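Local structure of uncharacterized protein (Legionella pneumophila subsp. pneumophila, 5T2X) at residues E106-E111 with D117-F122; Y133-L138 with A161-Q166. The protein is of unknown function, an all-helical Legionella pneumophila protein of the DUF5630 family. One frame throughout, in Å; residues are numbered along the deposited sequence.

Contact 1 of 2, residues E106-E111 with D117-F122; sequences ECREEE and DNELEF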
loop_
_atom_site.group_PDB
_atom_site.type_symbol
_atom_site.label_atom_id
_atom_site.label_comp_id
_atom_site.label_asym_id
_atom_site.label_seq_id
_atom_site.Cartn_x
_atom_site.Cartn_y
_atom_site.Cartn_z
ATOM N N GLU A 106 5.010 15.922 4.354
ATOM C CA GLU A 106 5.685 17.201 4.539
ATOM C C GLU A 106 5.190 18.242 3.544
ATOM O O GLU A 106 5.116 19.430 3.879
ATOM C CB GLU A 106 7.200 17.030 4.415
ATOM C CG GLU A 106 7.819 16.145 5.482
ATOM C CD GLU A 106 9.334 16.090 5.392
ATOM O OE1 GLU A 106 9.914 16.898 4.638
ATOM O OE2 GLU A 106 9.946 15.239 6.074
ATOM N N CYS A 107 4.857 17.824 2.320
ATOM C CA CYS A 107 4.340 18.772 1.337
ATOM C C CYS A 107 2.993 19.334 1.770
ATOM O O CYS A 107 2.713 20.520 1.561
ATOM C CB CYS A 107 4.229 18.106 -0.035
ATOM S SG CYS A 107 5.803 17.878 -0.891
ATOM N N ARG A 108 2.143 18.498 2.372
ATOM C CA ARG A 108 0.861 18.988 2.868
ATOM C C ARG A 108 1.056 19.978 4.009
ATOM O O ARG A 108 0.326 20.970 4.109
ATOM C CB ARG A 108 -0.019 17.822 3.320
ATOM C CG ARG A 108 -1.320 18.270 3.978
ATOM C CD ARG A 108 -2.204 17.099 4.373
ATOM N NE ARG A 108 -2.627 16.313 3.219
ATOM C CZ ARG A 108 -3.667 15.486 3.223
ATOM N NH1 ARG A 108 -4.401 15.346 4.318
ATOM N NH2 ARG A 108 -3.982 14.806 2.128
ATOM N N GLU A 109 2.042 19.726 4.875
ATOM C CA GLU A 109 2.319 20.643 5.973
ATOM C C GLU A 109 2.741 22.015 5.459
ATOM O O GLU A 109 2.401 23.042 6.056
ATOM C CB GLU A 109 3.401 20.058 6.882
ATOM C CG GLU A 109 3.807 20.963 8.036
ATOM C CD GLU A 109 2.847 20.885 9.208
ATOM O OE1 GLU A 109 3.232 20.323 10.254
ATOM O OE2 GLU A 109 1.707 21.380 9.081
ATOM N N GLU A 110 3.472 22.052 4.343
ATOM C CA GLU A 110 3.983 23.321 3.836
ATOM C C GLU A 110 2.922 24.078 3.043
ATOM O O GLU A 110 2.732 25.282 3.245
ATOM C CB GLU A 110 5.230 23.082 2.982
ATOM C CG GLU A 110 5.954 24.359 2.578
ATOM C CD GLU A 110 7.320 24.092 1.973
ATOM O OE1 GLU A 110 7.601 22.924 1.629
ATOM O OE2 GLU A 110 8.114 25.048 1.848
ATOM N N GLU A 111 2.220 23.392 2.135
ATOM C CA GLU A 111 1.200 24.066 1.336
ATOM C C GLU A 111 0.013 24.509 2.182
ATOM O O GLU A 111 -0.639 25.506 1.856
ATOM C CB GLU A 111 0.720 23.164 0.200
ATOM C CG GLU A 111 1.694 23.039 -0.958
ATOM C CD GLU A 111 0.997 22.756 -2.276
ATOM O OE1 GLU A 111 -0.228 22.994 -2.365
ATOM O OE2 GLU A 111 1.671 22.298 -3.223
ATOM N N ASP A 117 -0.421 19.968 -5.435
ATOM C CA ASP A 117 0.284 19.371 -6.566
ATOM C C ASP A 117 1.543 18.640 -6.116
ATOM O O ASP A 117 1.864 17.565 -6.636
ATOM C CB ASP A 117 0.626 20.442 -7.603
ATOM C CG ASP A 117 -0.599 20.973 -8.319
ATOM O OD1 ASP A 117 -1.656 20.305 -8.269
ATOM O OD2 ASP A 117 -0.504 22.052 -8.940
ATOM N N ASN A 118 2.270 19.207 -5.152
ATOM C CA ASN A 118 3.478 18.554 -4.657
ATOM C C ASN A 118 3.140 17.267 -3.914
ATOM O O ASN A 118 3.780 16.230 -4.126
ATOM C CB ASN A 118 4.263 19.504 -3.753
ATOM C CG ASN A 118 4.868 20.668 -4.513
ATOM O OD1 ASN A 118 5.062 20.600 -5.727
ATOM N ND2 ASN A 118 5.177 21.744 -3.798
ATOM N N GLU A 119 2.135 17.315 -3.034
ATOM C CA GLU A 119 1.748 16.122 -2.290
ATOM C C GLU A 119 1.288 15.014 -3.227
ATOM O O GLU A 119 1.683 13.853 -3.068
ATOM C CB GLU A 119 0.647 16.455 -1.281
ATOM C CG GLU A 119 0.163 15.242 -0.502
ATOM C CD GLU A 119 -1.056 15.530 0.350
ATOM O OE1 GLU A 119 -1.406 16.718 0.517
ATOM O OE2 GLU A 119 -1.666 14.564 0.850
ATOM N N LEU A 120 0.455 15.355 -4.215
ATOM C CA LEU A 120 -0.022 14.352 -5.163
ATOM C C LEU A 120 1.133 13.733 -5.937
ATOM O O LEU A 120 1.112 12.535 -6.246
ATOM C CB LEU A 120 -1.038 14.977 -6.121
ATOM C CG LEU A 120 -2.424 15.279 -5.547
ATOM C CD1 LEU A 120 -3.260 16.074 -6.540
ATOM C CD2 LEU A 120 -3.128 13.987 -5.168
ATOM N N GLU A 121 2.150 14.534 -6.256
ATOM C CA GLU A 121 3.296 14.013 -6.992
ATOM C C GLU A 121 4.056 12.982 -6.169
ATOM O O GLU A 121 4.475 11.945 -6.694
ATOM C CB GLU A 121 4.207 15.168 -7.408
ATOM C CG GLU A 121 5.355 14.780 -8.323
ATOM C CD GLU A 121 5.954 15.977 -9.036
ATOM O OE1 GLU A 121 5.227 16.632 -9.816
ATOM O OE2 GLU A 121 7.147 16.274 -8.811
ATOM N N PHE A 122 4.235 13.240 -4.870
ATOM C CA PHE A 122 4.896 12.258 -4.017
ATOM C C PHE A 122 3.988 11.071 -3.720
ATOM O O PHE A 122 4.473 9.942 -3.584
ATOM C CB PHE A 122 5.358 12.907 -2.712
ATOM C CG PHE A 122 6.670 13.626 -2.821
ATOM C CD1 PHE A 122 7.841 12.927 -3.063
ATOM C CD2 PHE A 122 6.737 15.000 -2.668
ATOM C CE1 PHE A 122 9.055 13.586 -3.159
ATOM C CE2 PHE A 122 7.947 15.666 -2.763
ATOM C CZ PHE A 122 9.107 14.958 -3.008
HETATM O O HOH W 1 -1.060 23.077 -5.241
#
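The edge of the R108 guanidinium faces the E119 carboxylate, the two planes turned 57° apart, and the F122 ring takes the sulfur of C107 in a sulfur-aromatic contact at the ring edge. R108 grips side-on, one nitrogen to each oxygen: NE reaches E119 OE1 at 3.0 Å in a nearly straight bond (168°), and NH2 reaches the syn lone pair of E119 OE2 at 2.7 Å. E119 OE1 also accepts from the backbone N of F115, whose ring makes a cation-pi contact with R108, so the interhelical loop helps to hold both partners. These residues pin together an antiparallel helical hairpin, helices 91-111 and 117-128 joined by a short loop, whose axes come within 8.3 Å here. The approach centres on C107, whose CB lies 3.7 Å from E119 N. With SG anti to its carbonyl carbon (chi1 -75°), C107 reaches F122 CD2 at 3.5 Å, and SG also touches N118 CB. Nearer the loop, the extended E111 side chain crosses N118 at about a right angle, and one water donates to E111 OE1 (3.0 Å) and accepts from D117 N (3.2 Å).

Contact 2 of 2, residues Y133-L138 with A161-Q166; sequences YAYNSL and AQKACQ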
loop_
_atom_site.group_PDB
_atom_site.type_symbol
_atom_site.label_atom_id
_atom_site.label_comp_id
_atom_site.label_asym_id
_atom_site.label_seq_id
_atom_site.Cartn_x
_atom_site.Cartn_y
_atom_site.Cartn_z
ATOM N N TYR A 133 -0.156 3.221 2.363
ATOM C CA TYR A 133 -0.519 4.571 2.780
ATOM C C TYR A 133 -0.863 5.441 1.579
ATOM O O TYR A 133 -1.794 6.253 1.636
ATOM C CB TYR A 133 0.623 5.199 3.581
ATOM C CG TYR A 133 1.121 4.361 4.737
ATOM C CD1 TYR A 133 0.236 3.708 5.584
ATOM C CD2 TYR A 133 2.482 4.220 4.978
ATOM C CE1 TYR A 133 0.693 2.942 6.641
ATOM C CE2 TYR A 133 2.948 3.457 6.028
ATOM C CZ TYR A 133 2.050 2.820 6.857
ATOM O OH TYR A 133 2.517 2.059 7.905
ATOM N N ALA A 134 -0.124 5.280 0.480
ATOM C CA ALA A 134 -0.382 6.076 -0.714
ATOM C C ALA A 134 -1.700 5.678 -1.365
ATOM O O ALA A 134 -2.506 6.540 -1.733
ATOM C CB ALA A 134 0.773 5.928 -1.704
ATOM N N TYR A 135 -1.931 4.371 -1.524
ATOM C CA TYR A 135 -3.194 3.908 -2.091
ATOM C C TYR A 135 -4.377 4.361 -1.244
ATOM O O TYR A 135 -5.421 4.751 -1.781
ATOM C CB TYR A 135 -3.184 2.385 -2.225
ATOM C CG TYR A 135 -2.364 1.872 -3.389
ATOM C CD1 TYR A 135 -2.335 2.554 -4.597
ATOM C CD2 TYR A 135 -1.616 0.704 -3.275
ATOM C CE1 TYR A 135 -1.587 2.087 -5.666
ATOM C CE2 TYR A 135 -0.864 0.230 -4.338
ATOM C CZ TYR A 135 -0.853 0.926 -5.530
ATOM O OH TYR A 135 -0.109 0.461 -6.590
ATOM N N ASN A 136 -4.229 4.324 0.081
ATOM C CA ASN A 136 -5.305 4.772 0.959
ATOM C C ASN A 136 -5.556 6.267 0.800
ATOM O O ASN A 136 -6.707 6.705 0.685
ATOM C CB ASN A 136 -4.969 4.435 2.412
ATOM C CG ASN A 136 -6.075 4.821 3.371
ATOM O OD1 ASN A 136 -7.255 4.785 3.024
ATOM N ND2 ASN A 136 -5.699 5.201 4.586
ATOM N N SER A 137 -4.486 7.064 0.784
ATOM C CA SER A 137 -4.641 8.511 0.676
ATOM C C SER A 137 -5.112 8.918 -0.716
ATOM O O SER A 137 -5.921 9.842 -0.857
ATOM C CB SER A 137 -3.324 9.203 1.028
ATOM O OG SER A 137 -3.459 10.613 0.984
ATOM N N LEU A 138 -4.622 8.240 -1.758
ATOM C CA LEU A 138 -5.051 8.566 -3.114
ATOM C C LEU A 138 -6.512 8.201 -3.349
ATOM O O LEU A 138 -7.209 8.905 -4.088
ATOM C CB LEU A 138 -4.158 7.865 -4.137
ATOM C CG LEU A 138 -2.787 8.494 -4.385
ATOM C CD1 LEU A 138 -1.953 7.613 -5.299
ATOM C CD2 LEU A 138 -2.940 9.887 -4.977
ATOM N N ALA A 161 -7.958 1.311 -4.389
ATOM C CA ALA A 161 -8.287 0.311 -3.380
ATOM C C ALA A 161 -8.039 -1.101 -3.900
ATOM O O ALA A 161 -7.630 -1.983 -3.137
ATOM C CB ALA A 161 -9.739 0.475 -2.935
ATOM N N GLN A 162 -8.279 -1.332 -5.193
ATOM C CA GLN A 162 -8.022 -2.647 -5.770
ATOM C C GLN A 162 -6.531 -2.962 -5.777
ATOM O O GLN A 162 -6.130 -4.106 -5.536
ATOM C CB GLN A 162 -8.595 -2.716 -7.185
ATOM C CG GLN A 162 -8.283 -4.003 -7.929
ATOM C CD GLN A 162 -8.969 -4.074 -9.281
ATOM O OE1 GLN A 162 -9.821 -3.245 -9.603
ATOM N NE2 GLN A 162 -8.598 -5.067 -10.081
ATOM N N LYS A 163 -5.696 -1.959 -6.056
ATOM C CA LYS A 163 -4.254 -2.162 -5.991
ATOM C C LYS A 163 -3.800 -2.479 -4.572
ATOM O O LYS A 163 -2.865 -3.264 -4.384
ATOM C CB LYS A 163 -3.527 -0.929 -6.529
ATOM C CG LYS A 163 -3.324 -0.944 -8.035
ATOM C CD LYS A 163 -2.385 -2.073 -8.431
ATOM C CE LYS A 163 -2.178 -2.128 -9.933
ATOM N NZ LYS A 163 -1.276 -3.248 -10.315
ATOM N N ALA A 164 -4.450 -1.891 -3.564
ATOM C CA ALA A 164 -4.108 -2.222 -2.187
ATOM C C ALA A 164 -4.407 -3.683 -1.876
ATOM O O ALA A 164 -3.730 -4.290 -1.040
ATOM C CB ALA A 164 -4.856 -1.301 -1.224
ATOM N N CYS A 165 -5.408 -4.264 -2.543
ATOM C CA CYS A 165 -5.715 -5.675 -2.340
ATOM C C CYS A 165 -4.631 -6.577 -2.914
ATOM O O CYS A 165 -4.426 -7.687 -2.415
ATOM C CB CYS A 165 -7.062 -6.022 -2.972
ATOM S SG CYS A 165 -8.467 -5.141 -2.277
ATOM N N GLN A 166 -3.936 -6.125 -3.962
ATOM C CA GLN A 166 -2.917 -6.955 -4.592
ATOM C C GLN A 166 -1.697 -7.155 -3.706
ATOM O O GLN A 166 -0.968 -8.135 -3.891
ATOM C CB GLN A 166 -2.472 -6.342 -5.922
ATOM C CG GLN A 166 -3.543 -6.291 -6.993
ATOM C CD GLN A 166 -2.990 -5.853 -8.336
ATOM O OE1 GLN A 166 -1.789 -5.958 -8.589
ATOM N NE2 GLN A 166 -3.862 -5.353 -9.205
#
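With CG anti to its carbonyl carbon (chi1 -76°), Y135 sends its ring across to helix 153-167, where the backbone position of K163 sets its CB over the ring and a bend at chi2 turns the chain beyond CG along the tyrosine's hydroxyl end. The contact is a CH-pi interaction between two packed helices of an all-helical fold, 132-147 and 153-167, which are joined by a short connection. K163 CB stands over one face of the Y135 ring, 3.6 Å from the centroid and 21° off the normal. It is displaced toward the rim at the phenol end, so its nearest ring atom is Y135 CZ at 3.4 Å. Beyond CB the lysine chain runs obliquely to the tyrosine: K163 CG passes 3.8 Å from Y135 OH, and K163 CD stays beside the same oxygen before the chain leads off. At the other end of the ring the backbone takes over, with Y135 CD2 lying 3.9 Å from A164 N. With only a methyl group at A164, the helices come close here, the CA atoms of Y135 and A164 being 6.2 Å apart and their CB atoms 4.2 Å.

The buried tyrosine's OH is hydrogen-bonded to H130 ND1, which probably helps to fix the ring beneath the lysine. Y160, on the same helix as K163, and A127 of helix 117-128 also pack on Y135, and L175 of helix 169-185 packs on A164. The lysine tip is tied back to its own helix: K163 NZ donates to Q166 OE1 at 3.3 Å, approaching from above the carbonyl plane with a C=O...N angle of 101°.

In the fold
The two contacts follow one another along the chain, contact 1 closing before contact 2 opens, and their centres lie about 18 Å apart. Contact 1 ties helix 91-111 to helix 117-128 near the surface, whereas contact 2 joins helix 132-147 to helix 153-167, with its centre about 5 Å from the centre of the chain. Helices 117-128 and 132-147 are consecutive, and through them the contacts touch at a leucine pair, L120 CD2 to L138 CD2 at 4.1 Å. Four successive helices are thereby linked from a peripheral hairpin to the buried interior. All four segments belong to the DUF5630 region, consistent with a shared helical scaffold; neither contact identifies a function.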